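Local atomic coordinates of alpha-fucosidase GH29 (Fusarium graminearum, PDB entry 4PSR), a protein that hydrolyses alpha-L-fucosides as a family GH29 glycosidase, probably removing fucose alpha-1,6-linked to the reducing-end N-acetylglucosamine of glycoprotein glycans. Residues Tyr174-Phe179 / Asp201-Leu206; Asp209-Met214 / Leu250-Tyr255; Ala438-Glu443 / Trp464-Asp469; Val497-Pro500 / Ala504-Phe507. All blocks are in the same frame, centred on the assembly; numbering follows the deposited sequence. Where two conformers were deposited one is given.

Contact 1 of 4, residues Tyr174-Phe179 / Asp201-Leu206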
loop_
_atom_site.group_PDB
_atom_site.type_symbol
_atom_site.label_atom_id
_atom_site.label_comp_id
_atom_site.label_asym_id
_atom_site.label_seq_id
_atom_site.Cartn_x
_atom_site.Cartn_y
_atom_site.Cartn_z
ATOM N N TYR A 174 13.537 1.148 13.773
ATOM C CA TYR A 174 14.910 1.105 13.260
ATOM C C TYR A 174 15.789 2.162 13.928
ATOM O O TYR A 174 17.026 2.054 13.964
ATOM C CB TYR A 174 14.922 1.218 11.732
ATOM C CG TYR A 174 16.263 1.086 11.068
ATOM C CD1 TYR A 174 17.185 0.118 11.469
ATOM C CD2 TYR A 174 16.584 1.872 9.978
ATOM C CE1 TYR A 174 18.395 0.003 10.838
ATOM C CE2 TYR A 174 17.809 1.759 9.335
ATOM C CZ TYR A 174 18.704 0.805 9.756
ATOM O OH TYR A 174 19.916 0.733 9.083
ATOM N N ASN A 175 15.147 3.159 14.540
ATOM C CA ASN A 175 15.859 4.180 15.295
ATOM C C ASN A 175 16.929 3.631 16.253
ATOM O O ASN A 175 18.018 4.215 16.336
ATOM C CB ASN A 175 14.836 5.037 16.074
ATOM C CG ASN A 175 15.485 5.994 17.032
ATOM O OD1 ASN A 175 15.544 5.718 18.236
ATOM N ND2 ASN A 175 16.012 7.102 16.521
ATOM N N TYR A 176 16.607 2.553 16.952
ATOM C CA TYR A 176 17.524 1.964 17.922
ATOM C C TYR A 176 18.033 0.613 17.483
ATOM O O TYR A 176 18.645 -0.104 18.302
ATOM C CB TYR A 176 16.884 1.877 19.307
ATOM C CG TYR A 176 15.654 1.000 19.474
ATOM C CD1 TYR A 176 14.366 1.502 19.215
ATOM C CD2 TYR A 176 15.756 -0.308 19.988
ATOM C CE1 TYR A 176 13.259 0.733 19.424
ATOM C CE2 TYR A 176 14.624 -1.097 20.176
ATOM C CZ TYR A 176 13.380 -0.558 19.921
ATOM O OH TYR A 176 12.243 -1.306 20.136
ATOM N N ASN A 177 17.777 0.247 16.224
ATOM C CA ASN A 177 18.229 -1.028 15.650
ATOM C C ASN A 177 19.223 -0.815 14.523
ATOM O O ASN A 177 19.425 -1.705 13.714
ATOM C CB ASN A 177 17.043 -1.903 15.197
ATOM C CG ASN A 177 16.422 -2.659 16.330
ATOM O OD1 ASN A 177 17.009 -3.642 16.818
ATOM N ND2 ASN A 177 15.247 -2.258 16.761
ATOM N N GLY A 178 19.857 0.351 14.468
ATOM C CA GLY A 178 20.963 0.588 13.570
ATOM C C GLY A 178 20.935 1.882 12.791
ATOM O O GLY A 178 21.968 2.306 12.299
ATOM N N PHE A 179 19.786 2.542 12.676
ATOM C CA PHE A 179 19.738 3.753 11.848
ATOM C C PHE A 179 20.853 4.732 12.170
ATOM O O PHE A 179 21.497 5.261 11.272
ATOM C CB PHE A 179 18.388 4.446 12.042
ATOM C CG PHE A 179 18.133 5.617 11.105
ATOM C CD1 PHE A 179 17.880 5.419 9.760
ATOM C CD2 PHE A 179 18.091 6.908 11.604
ATOM C CE1 PHE A 179 17.600 6.484 8.908
ATOM C CE2 PHE A 179 17.803 7.976 10.756
ATOM C CZ PHE A 179 17.569 7.755 9.422
ATOM N N ASP A 201 16.007 -2.221 26.951
ATOM C CA ASP A 201 14.715 -2.391 27.607
ATOM C C ASP A 201 13.952 -1.067 27.609
ATOM O O ASP A 201 12.712 -1.041 27.460
ATOM C CB ASP A 201 14.834 -3.020 29.014
ATOM C CG ASP A 201 15.347 -2.053 30.071
ATOM O OD1 ASP A 201 16.335 -1.335 29.829
ATOM O OD2 ASP A 201 14.756 -2.028 31.173
ATOM N N GLU A 202 14.693 0.031 27.736
ATOM C CA GLU A 202 14.087 1.351 27.730
ATOM C C GLU A 202 13.642 1.701 26.320
ATOM O O GLU A 202 12.580 2.319 26.152
ATOM C CB GLU A 202 15.068 2.393 28.242
ATOM C CG GLU A 202 15.345 2.235 29.730
ATOM C CD GLU A 202 16.341 3.235 30.276
ATOM O OE1 GLU A 202 16.514 4.317 29.661
ATOM O OE2 GLU A 202 16.934 2.909 31.339
ATOM N N GLU A 203 14.420 1.315 25.313
ATOM C CA GLU A 203 14.061 1.606 23.911
ATOM C C GLU A 203 12.816 0.818 23.531
ATOM O O GLU A 203 11.937 1.358 22.848
ATOM C CB GLU A 203 15.195 1.268 22.923
ATOM C CG GLU A 203 16.440 2.143 23.053
ATOM C CD GLU A 203 16.331 3.528 22.487
ATOM O OE1 GLU A 203 15.228 3.892 21.990
ATOM O OE2 GLU A 203 17.344 4.281 22.522
ATOM N N ASP A 204 12.734 -0.455 23.923
ATOM C CA ASP A 204 11.559 -1.272 23.629
ATOM C C ASP A 204 10.315 -0.670 24.289
ATOM O O ASP A 204 9.230 -0.605 23.711
ATOM C CB ASP A 204 11.777 -2.743 24.053
ATOM C CG ASP A 204 12.687 -3.513 23.097
ATOM O OD1 ASP A 204 12.540 -3.356 21.867
ATOM O OD2 ASP A 204 13.547 -4.285 23.606
ATOM N N GLN A 205 10.461 -0.220 25.524
ATOM C CA GLN A 205 9.366 0.429 26.206
ATOM C C GLN A 205 8.956 1.728 25.498
ATOM O O GLN A 205 7.746 1.998 25.385
ATOM C CB GLN A 205 9.740 0.711 27.683
ATOM C CG GLN A 205 8.632 1.377 28.477
ATOM C CD GLN A 205 7.476 0.422 28.747
ATOM O OE1 GLN A 205 7.676 -0.646 29.330
ATOM N NE2 GLN A 205 6.269 0.792 28.345
ATOM N N LEU A 206 9.927 2.511 25.061
ATOM C CA LEU A 206 9.685 3.768 24.366
ATOM C C LEU A 206 8.989 3.511 23.033
ATOM O O LEU A 206 8.126 4.321 22.623
ATOM C CB LEU A 206 10.999 4.541 24.193
ATOM C CG LEU A 206 10.895 5.899 23.508
ATOM C CD1 LEU A 206 10.034 6.862 24.329
ATOM C CD2 LEU A 206 12.277 6.503 23.300
HETATM O O HOH W 1 15.106 6.121 20.835
#
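In the connection that leads from barrel strand 165-170 of the TIM-barrel domain into the outer helix 200-218, Tyr176 of the short turn 175-179 lays its ring against the first turns of that helix, on Glu203 and Asp204. Glu203 CB sits over one face of the ring, 3.5 Å from the Tyr176 ring centroid and 15° off the normal, a CH-pi contact. Beyond CB the Glu203 chain bends back along the tyrosine, bringing its carboxylate nearly parallel to the ring and Glu203 CD to 3.6 Å from Tyr176 CB. The opposite face of the ring carries Asn177 ND2, itself tied to the backbone oxygens of Ala173 and Ala243. Tyr176 CG lies between its own backbone N and carbonyl carbon (chi1 63°), which turns the ring toward helix 200-218. The hydroxyl thereby reaches Asp204, and Tyr176 OH donates to Asp204 OD1 at 2.7 Å, on the anti side of the carboxylate but tilted from its plane; the same oxygen also accepts from Asp245 N. A water bridges the segments beside this pair, donating to both, 2.7 Å from Asn175 OD1 and 2.5 Å from Glu203 OE1. The other ends of these two side chains are bound as well: Asn175 ND2 donates to the backbone oxygens of Leu194 and His127, a fucose neighbour, and Glu203 OE2 accepts from Leu198 N. Two buried acidic side chains are thus met by neutral donors, which would probably stabilise their negative charge, and the ring, with a group on each face and its hydroxyl bonded, probably has little freedom to turn.

Contact 2 of 4, residues Asp209-Met214 / Leu250-Tyr255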
loop_
_atom_site.group_PDB
_atom_site.type_symbol
_atom_site.label_atom_id
_atom_site.label_comp_id
_atom_site.label_asym_id
_atom_site.label_seq_id
_atom_site.Cartn_x
_atom_site.Cartn_y
_atom_site.Cartn_z
ATOM N N ASP A 209 5.473 3.138 24.116
ATOM C CA ASP A 209 4.937 4.364 24.715
ATOM C C ASP A 209 4.671 5.420 23.633
ATOM O O ASP A 209 3.708 6.180 23.715
ATOM C CB ASP A 209 5.885 4.943 25.762
ATOM C CG ASP A 209 5.946 4.113 27.041
ATOM O OD1 ASP A 209 5.054 3.283 27.265
ATOM O OD2 ASP A 209 6.882 4.351 27.828
ATOM N N LYS A 210 5.533 5.490 22.617
ATOM C CA LYS A 210 5.320 6.406 21.498
ATOM C C LYS A 210 4.021 6.067 20.759
ATOM O O LYS A 210 3.178 6.952 20.471
ATOM C CB LYS A 210 6.517 6.379 20.550
ATOM C CG LYS A 210 7.716 7.161 21.040
ATOM C CD LYS A 210 8.961 6.853 20.207
ATOM C CE LYS A 210 10.100 7.813 20.503
ATOM N NZ LYS A 210 11.222 7.546 19.562
ATOM N N HIS A 211 3.842 4.793 20.397
ATOM C CA HIS A 211 2.590 4.372 19.773
ATOM C C HIS A 211 1.366 4.698 20.622
ATOM O O HIS A 211 0.386 5.239 20.121
ATOM C CB HIS A 211 2.556 2.865 19.554
ATOM C CG HIS A 211 3.097 2.387 18.251
ATOM N ND1 HIS A 211 2.803 3.007 17.055
ATOM C CD2 HIS A 211 3.845 1.300 17.947
ATOM C CE1 HIS A 211 3.341 2.314 16.068
ATOM N NE2 HIS A 211 3.979 1.270 16.581
ATOM N N ARG A 212 1.422 4.355 21.900
ATOM C CA ARG A 212 0.297 4.546 22.807
ATOM C C ARG A 212 -0.107 6.019 22.916
ATOM O O ARG A 212 -1.292 6.367 22.841
ATOM C CB ARG A 212 0.642 3.990 24.193
ATOM C CG ARG A 212 -0.323 4.440 25.283
ATOM C CD ARG A 212 -0.244 3.587 26.534
ATOM N NE ARG A 212 1.093 3.637 27.102
ATOM C CZ ARG A 212 1.443 3.108 28.266
ATOM N NH1 ARG A 212 2.696 3.213 28.676
ATOM N NH2 ARG A 212 0.551 2.468 29.008
ATOM N N GLU A 213 0.885 6.876 23.095
ATOM C CA GLU A 213 0.661 8.312 23.276
ATOM C C GLU A 213 0.095 8.884 21.980
ATOM O O GLU A 213 -0.895 9.632 21.982
ATOM C CB GLU A 213 1.962 9.007 23.647
ATOM C CG GLU A 213 1.821 10.479 24.044
ATOM C CD GLU A 213 3.172 11.056 24.353
ATOM O OE1 GLU A 213 3.998 11.088 23.414
ATOM O OE2 GLU A 213 3.482 11.362 25.542
ATOM N N MET A 214 0.703 8.531 20.845
ATOM C CA MET A 214 0.247 9.047 19.563
ATOM C C MET A 214 -1.179 8.593 19.293
ATOM O O MET A 214 -2.027 9.379 18.848
ATOM C CB MET A 214 1.194 8.591 18.421
ATOM C CG MET A 214 0.701 8.936 16.988
ATOM S SD MET A 214 -0.542 7.795 16.347
ATOM C CE MET A 214 0.454 6.311 16.160
ATOM N N LEU A 250 3.182 -7.198 21.136
ATOM C CA LEU A 250 1.893 -7.735 21.503
ATOM C C LEU A 250 1.087 -6.738 22.340
ATOM O O LEU A 250 -0.135 -6.661 22.201
ATOM C CB LEU A 250 2.051 -9.056 22.273
ATOM C CG LEU A 250 2.434 -10.231 21.384
ATOM C CD1 LEU A 250 2.842 -11.409 22.264
ATOM C CD2 LEU A 250 1.243 -10.608 20.519
ATOM N N GLU A 251 1.771 -5.976 23.199
ATOM C CA GLU A 251 1.081 -4.978 24.013
ATOM C C GLU A 251 0.534 -3.839 23.119
ATOM O O GLU A 251 -0.559 -3.338 23.351
ATOM C CB GLU A 251 2.030 -4.450 25.093
ATOM C CG GLU A 251 2.218 -5.467 26.236
ATOM C CD GLU A 251 3.364 -5.160 27.172
ATOM O OE1 GLU A 251 4.069 -4.163 26.979
ATOM O OE2 GLU A 251 3.561 -5.952 28.123
ATOM N N PHE A 252 1.315 -3.448 22.107
ATOM C CA PHE A 252 0.820 -2.487 21.111
ATOM C C PHE A 252 -0.444 -2.986 20.402
ATOM O O PHE A 252 -1.458 -2.254 20.328
ATOM C CB PHE A 252 1.878 -2.161 20.052
ATOM C CG PHE A 252 1.282 -1.484 18.850
ATOM C CD1 PHE A 252 0.795 -0.178 18.920
ATOM C CD2 PHE A 252 1.135 -2.184 17.658
ATOM C CE1 PHE A 252 0.195 0.423 17.809
ATOM C CE2 PHE A 252 0.545 -1.595 16.541
ATOM C CZ PHE A 252 0.071 -0.295 16.619
ATOM N N LEU A 253 -0.409 -4.213 19.868
ATOM C CA LEU A 253 -1.545 -4.751 19.136
ATOM C C LEU A 253 -2.788 -4.783 20.025
ATOM O O LEU A 253 -3.872 -4.336 19.628
ATOM C CB LEU A 253 -1.197 -6.152 18.577
ATOM C CG LEU A 253 -0.107 -6.179 17.511
ATOM C CD1 LEU A 253 0.324 -7.614 17.202
ATOM C CD2 LEU A 253 -0.604 -5.483 16.220
ATOM N N ALA A 254 -2.648 -5.342 21.228
ATOM C CA ALA A 254 -3.800 -5.391 22.129
ATOM C C ALA A 254 -4.321 -3.994 22.498
ATOM O O ALA A 254 -5.528 -3.761 22.498
ATOM C CB ALA A 254 -3.481 -6.205 23.401
ATOM N N TYR A 255 -3.401 -3.061 22.778
ATOM C CA TYR A 255 -3.812 -1.709 23.152
ATOM C C TYR A 255 -4.587 -1.010 22.039
ATOM O O TYR A 255 -5.675 -0.488 22.253
ATOM C CB TYR A 255 -2.618 -0.881 23.590
ATOM C CG TYR A 255 -2.969 0.417 24.271
ATOM C CD1 TYR A 255 -3.028 0.498 25.654
ATOM C CD2 TYR A 255 -3.231 1.570 23.547
ATOM C CE1 TYR A 255 -3.335 1.674 26.296
ATOM C CE2 TYR A 255 -3.525 2.763 24.184
ATOM C CZ TYR A 255 -3.579 2.793 25.572
ATOM O OH TYR A 255 -3.871 3.966 26.242
#
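His211 and Phe252 stack between helices 200-218 and 246-263, two neighbouring outer helices of the TIM barrel. The rings meet face to face with an offset: their centroids are 4.1 Å apart and their planes 25° from parallel. Each ring lies over the other's face, displaced toward the rim, with His211 CG 3.5 Å from Phe252 CD1. The next residue, Arg212, crosses Tyr255, which is about one turn beyond Phe252, at roughly a right angle. Its aliphatic part does the touching: Arg212 CD stands over the face, 4.0 Å from the Tyr255 ring centroid, and Arg212 CG lies 3.7 Å from Tyr255 CZ. Behind this first shell, the barrel strand 222-225 supports the stack, with Ile223 against both His211 and Phe252, while Trp207 meets the histidine ring edge-to-face. Tyr255 is held at its far end by a hydrogen bond between its hydroxyl group and Asp216 OD2. In the arginine conformer described here, the chain bends at chi3 (60°), turning the guanidinium back to its own helix. There Arg212 NH1 forms a salt bridge with Asp209 OD1 at 2.7 Å, approaching from above the carboxylate plane, and the same oxygen also accepts from Gln205 NE2.

Contact 3 of 4, residues Ala438-Glu443 / Trp464-Asp469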
loop_
_atom_site.group_PDB
_atom_site.type_symbol
_atom_site.label_atom_id
_atom_site.label_comp_id
_atom_site.label_asym_id
_atom_site.label_seq_id
_atom_site.Cartn_x
_atom_site.Cartn_y
_atom_site.Cartn_z
ATOM N N ALA A 438 -11.196 -19.635 -23.194
ATOM C CA ALA A 438 -11.377 -19.508 -21.749
ATOM C C ALA A 438 -12.592 -20.287 -21.252
ATOM O O ALA A 438 -12.917 -20.230 -20.075
ATOM C CB ALA A 438 -11.506 -18.040 -21.370
ATOM N N LEU A 439 -13.274 -20.991 -22.160
ATOM C CA LEU A 439 -14.430 -21.826 -21.812
ATOM C C LEU A 439 -15.513 -20.983 -21.159
ATOM O O LEU A 439 -16.208 -21.435 -20.254
ATOM C CB LEU A 439 -14.034 -22.999 -20.903
ATOM C CG LEU A 439 -12.831 -23.853 -21.330
ATOM C CD1 LEU A 439 -12.612 -25.049 -20.401
ATOM C CD2 LEU A 439 -13.028 -24.329 -22.748
ATOM N N VAL A 440 -15.652 -19.750 -21.631
ATOM C CA VAL A 440 -16.617 -18.813 -21.088
ATOM C C VAL A 440 -17.873 -18.735 -21.968
ATOM O O VAL A 440 -17.778 -18.538 -23.178
ATOM C CB VAL A 440 -15.934 -17.423 -20.950
ATOM C CG1 VAL A 440 -16.921 -16.283 -20.978
ATOM C CG2 VAL A 440 -15.104 -17.378 -19.660
ATOM N N ASP A 441 -19.042 -18.904 -21.351
ATOM C CA ASP A 441 -20.324 -18.766 -22.048
ATOM C C ASP A 441 -20.827 -17.355 -21.826
ATOM O O ASP A 441 -21.058 -16.946 -20.692
ATOM C CB ASP A 441 -21.344 -19.779 -21.518
ATOM C CG ASP A 441 -22.588 -19.897 -22.404
ATOM O OD1 ASP A 441 -23.058 -18.874 -22.967
ATOM O OD2 ASP A 441 -23.102 -21.028 -22.527
ATOM N N LEU A 442 -20.983 -16.604 -22.911
ATOM C CA LEU A 442 -21.416 -15.219 -22.828
ATOM C C LEU A 442 -22.923 -15.000 -23.030
ATOM O O LEU A 442 -23.365 -13.870 -23.236
ATOM C CB LEU A 442 -20.626 -14.345 -23.807
ATOM C CG LEU A 442 -19.133 -14.150 -23.497
ATOM C CD1 LEU A 442 -18.524 -13.261 -24.574
ATOM C CD2 LEU A 442 -18.901 -13.516 -22.120
ATOM N N GLU A 443 -23.700 -16.077 -22.919
ATOM C CA GLU A 443 -25.156 -15.968 -23.044
ATOM C C GLU A 443 -25.692 -14.946 -22.048
ATOM O O GLU A 443 -26.629 -14.224 -22.329
ATOM C CB GLU A 443 -25.842 -17.321 -22.814
ATOM C CG GLU A 443 -25.711 -17.853 -21.390
ATOM C CD GLU A 443 -26.325 -19.230 -21.211
ATOM O OE1 GLU A 443 -27.145 -19.641 -22.063
ATOM O OE2 GLU A 443 -25.983 -19.904 -20.216
ATOM N N TRP A 464 -19.670 -6.555 -30.578
ATOM C CA TRP A 464 -18.678 -7.449 -29.976
ATOM C C TRP A 464 -18.893 -8.896 -30.433
ATOM O O TRP A 464 -20.030 -9.321 -30.656
ATOM C CB TRP A 464 -18.673 -7.351 -28.438
ATOM C CG TRP A 464 -19.986 -7.647 -27.744
ATOM C CD1 TRP A 464 -20.902 -6.735 -27.301
ATOM C CD2 TRP A 464 -20.506 -8.939 -27.384
ATOM N NE1 TRP A 464 -21.962 -7.376 -26.703
ATOM C CE2 TRP A 464 -21.740 -8.728 -26.736
ATOM C CE3 TRP A 464 -20.048 -10.253 -27.547
ATOM C CZ2 TRP A 464 -22.524 -9.777 -26.261
ATOM C CZ3 TRP A 464 -20.827 -11.292 -27.070
ATOM C CH2 TRP A 464 -22.052 -11.046 -26.433
ATOM N N GLU A 465 -17.796 -9.633 -30.611
ATOM C CA GLU A 465 -17.841 -11.023 -31.031
ATOM C C GLU A 465 -16.866 -11.763 -30.152
ATOM O O GLU A 465 -15.877 -11.178 -29.725
ATOM C CB GLU A 465 -17.363 -11.209 -32.480
ATOM C CG GLU A 465 -18.224 -10.619 -33.566
ATOM C CD GLU A 465 -19.558 -11.323 -33.731
ATOM O OE1 GLU A 465 -19.690 -12.531 -33.389
ATOM O OE2 GLU A 465 -20.483 -10.642 -34.213
ATOM N N GLN A 466 -17.128 -13.045 -29.924
ATOM C CA GLN A 466 -16.264 -13.910 -29.132
ATOM C C GLN A 466 -15.502 -14.866 -30.040
ATOM O O GLN A 466 -16.075 -15.815 -30.571
ATOM C CB GLN A 466 -17.093 -14.708 -28.116
ATOM C CG GLN A 466 -16.260 -15.483 -27.121
ATOM C CD GLN A 466 -17.070 -16.421 -26.262
ATOM O OE1 GLN A 466 -18.006 -17.076 -26.734
ATOM N NE2 GLN A 466 -16.702 -16.507 -24.986
ATOM N N SER A 467 -14.211 -14.615 -30.217
ATOM C CA SER A 467 -13.333 -15.541 -30.916
ATOM C C SER A 467 -12.754 -16.542 -29.926
ATOM O O SER A 467 -12.992 -16.420 -28.711
ATOM C CB SER A 467 -12.208 -14.765 -31.622
ATOM O OG SER A 467 -11.353 -14.083 -30.694
ATOM N N LYS A 468 -12.020 -17.537 -30.424
ATOM C CA LYS A 468 -11.243 -18.426 -29.571
ATOM C C LYS A 468 -10.344 -17.638 -28.651
ATOM O O LYS A 468 -10.256 -17.930 -27.461
ATOM C CB LYS A 468 -10.376 -19.356 -30.413
ATOM C CG LYS A 468 -11.156 -20.381 -31.171
ATOM C CD LYS A 468 -10.244 -21.144 -32.115
ATOM C CE LYS A 468 -9.288 -22.056 -31.372
ATOM N NZ LYS A 468 -8.416 -22.798 -32.325
ATOM N N ASP A 469 -9.677 -16.637 -29.208
ATOM C CA ASP A 469 -8.650 -15.914 -28.476
ATOM C C ASP A 469 -9.226 -14.928 -27.457
ATOM O O ASP A 469 -8.600 -14.693 -26.424
ATOM C CB ASP A 469 -7.737 -15.161 -29.445
ATOM C CG ASP A 469 -6.845 -16.086 -30.271
ATOM O OD1 ASP A 469 -6.620 -17.246 -29.867
ATOM O OD2 ASP A 469 -6.356 -15.634 -31.327
HETATM O O HOH W 2 -9.871 -17.147 -24.750
HETATM O O HOH W 3 -20.371 -17.688 -25.596
#
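The flat amide of Gln466 has Leu442 over one face and Val440 O at its edge: Leu442 CG and CD1 each come to 3.7 Å from Gln466 NE2, and the carbonyl oxygen lies almost in the amide plane. A second flat group, the indole of Trp464, is touched obliquely by the same leucine, with Leu442 CD1 3.9 Å from Trp464 CZ3 in the conformer described. In this way the loop 438-443 rests on the outer strand 464-466 of a small three-stranded antiparallel sheet in the C-terminal domain, where Leu471 of the adjacent strand packs against both Leu442 and Trp464. The glutamine chain is extended from chi1 (-172°) onward and reaches the loop. Gln466 NE2 donates to Val440 O at 2.9 Å in a nearly straight bond, N-H...O 167°, though tilted from the plane of the carbonyl. NE2 also bonds to Leu434 O. At the oxygen end a water accepts from Leu442 N at 3.0 Å and donates to Gln466 OE1 at 2.7 Å. Within the loop, Asp441 OD1 accepts from Glu443 N in an Asx turn. With both amide ends engaged, the amide's orientation is probably well defined, and one uncharged side chain serves backbone groups of a loop that has no regular strand pairing here.

Contact 4 of 4, residues Val497-Pro500 / Ala504-Phe507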
loop_
_atom_site.group_PDB
_atom_site.type_symbol
_atom_site.label_atom_id
_atom_site.label_comp_id
_atom_site.label_asym_id
_atom_site.label_seq_id
_atom_site.Cartn_x
_atom_site.Cartn_y
_atom_site.Cartn_z
ATOM N N VAL A 497 -16.845 -17.884 -14.820
ATOM C CA VAL A 497 -15.537 -18.273 -14.299
ATOM C C VAL A 497 -14.622 -18.683 -15.446
ATOM O O VAL A 497 -14.822 -19.730 -16.086
ATOM C CB VAL A 497 -15.650 -19.409 -13.291
ATOM C CG1 VAL A 497 -14.263 -19.790 -12.733
ATOM C CG2 VAL A 497 -16.588 -18.989 -12.162
ATOM N N PRO A 498 -13.610 -17.867 -15.731
ATOM C CA PRO A 498 -12.747 -18.207 -16.857
ATOM C C PRO A 498 -11.826 -19.392 -16.570
ATOM O O PRO A 498 -11.445 -19.679 -15.418
ATOM C CB PRO A 498 -11.940 -16.926 -17.052
ATOM C CG PRO A 498 -11.857 -16.346 -15.663
ATOM C CD PRO A 498 -13.166 -16.639 -15.041
ATOM N N GLN A 499 -11.458 -20.088 -17.642
ATOM C CA GLN A 499 -10.432 -21.101 -17.580
ATOM C C GLN A 499 -9.094 -20.500 -18.031
ATOM O O GLN A 499 -8.931 -20.145 -19.181
ATOM C CB GLN A 499 -10.799 -22.286 -18.485
ATOM C CG GLN A 499 -9.910 -23.490 -18.288
ATOM C CD GLN A 499 -10.097 -24.138 -16.927
ATOM O OE1 GLN A 499 -11.187 -24.110 -16.354
ATOM N NE2 GLN A 499 -9.037 -24.711 -16.397
ATOM N N PRO A 500 -8.120 -20.371 -17.117
ATOM C CA PRO A 500 -6.825 -19.824 -17.534
ATOM C C PRO A 500 -6.147 -20.688 -18.592
ATOM O O PRO A 500 -6.355 -21.913 -18.582
ATOM C CB PRO A 500 -5.998 -19.851 -16.236
ATOM C CG PRO A 500 -7.023 -19.795 -15.153
ATOM C CD PRO A 500 -8.167 -20.634 -15.670
ATOM N N ALA A 504 -6.092 -23.522 -13.488
ATOM C CA ALA A 504 -7.200 -24.386 -13.132
ATOM C C ALA A 504 -8.379 -23.523 -12.714
ATOM O O ALA A 504 -8.258 -22.301 -12.565
ATOM C CB ALA A 504 -6.793 -25.329 -12.019
ATOM N N ALA A 505 -9.546 -24.155 -12.549
ATOM C CA ALA A 505 -10.708 -23.490 -11.968
ATOM C C ALA A 505 -11.403 -24.487 -11.047
ATOM O O ALA A 505 -11.577 -25.664 -11.424
ATOM C CB ALA A 505 -11.672 -22.976 -13.059
ATOM N N VAL A 506 -11.787 -24.030 -9.851
ATOM C CA VAL A 506 -12.481 -24.888 -8.893
ATOM C C VAL A 506 -13.931 -24.441 -8.758
ATOM O O VAL A 506 -14.219 -23.266 -8.888
ATOM C CB VAL A 506 -11.789 -24.907 -7.514
ATOM C CG1 VAL A 506 -10.459 -25.653 -7.609
ATOM C CG2 VAL A 506 -11.558 -23.484 -6.977
ATOM N N PHE A 507 -14.832 -25.405 -8.525
ATOM C CA PHE A 507 -16.279 -25.178 -8.537
ATOM C C PHE A 507 -16.979 -25.827 -7.347
ATOM O O PHE A 507 -16.515 -26.832 -6.796
ATOM C CB PHE A 507 -16.871 -25.738 -9.836
ATOM C CG PHE A 507 -16.401 -25.029 -11.058
ATOM C CD1 PHE A 507 -15.279 -25.490 -11.739
ATOM C CD2 PHE A 507 -17.037 -23.882 -11.507
ATOM C CE1 PHE A 507 -14.811 -24.841 -12.847
ATOM C CE2 PHE A 507 -16.565 -23.217 -12.638
ATOM C CZ PHE A 507 -15.441 -23.707 -13.303
#
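The side chains of Val497 and Phe507 meet from opposite directions where the chain, after the strand 485-491, turns into a four-stranded antiparallel beta sheet near the C-terminal end of the protein. Val497 CB comes to 4.0 Å from Phe507 CE2, obliquely to the ring, and Val497 CG1, anti to its backbone N (chi1 -179°), touches both that ring and the methyl of Ala505. The distance from Val497 CG1 to Ala505 CB is 4.1 Å. The segments 497-500 and 504-507 run nearly antiparallel, 165° apart, but they do not pair as strands; both edges of 504-507 are taken, Ala505 bonding through its backbone to Arg543 on one neighbour and Val506 to Val517 on the other. The approaching chain instead runs along one side of strand 504-507 and meets it through side chains. Gln499 provides the polar part. Bent at chi2 (68°), it turns its amide onto the strand, with Gln499 OE1 3.5 Å from Ala505 CB and Gln499 NE2 3.8 Å from Ala504 CA. NE2 is fixed there by Arg543 O and Ser545 OG. Pro498 points away from the strand and touches Trp379, Ile381 and, in strand 516-519, Ala518. Closer to the turn, Pro500 sets CG and CD of its ring against the backbone of Ala504, with Pro500 CD 3.5 Å from Ala504 O, while Pro500 O accepts from Ser545 OG.

Contacts 1 and 2 follow each other along helix 200-218, their centres 14 Å apart. Both belong to the catalytic barrel and lie outside the first shell of the fucose site: the side chains of Asn175 and His211 are about 11 and 13 Å from the bound beta-L-fucose. Contacts 3 and 4 lie in the C-terminal beta region, contact 3 about 58 Å from contact 1 between centres. These two, 15 Å apart, touch directly: Ala438 O and Gln499 N, 2.8 Å apart, probably form a hydrogen bond, and Val440 CG2 packs 3.8 Å from Pro498 CA. The loop 438-443 thus links the three-stranded sheet, through segment 497-500, to the four-stranded sheet that holds strand 504-507, remote from the active site.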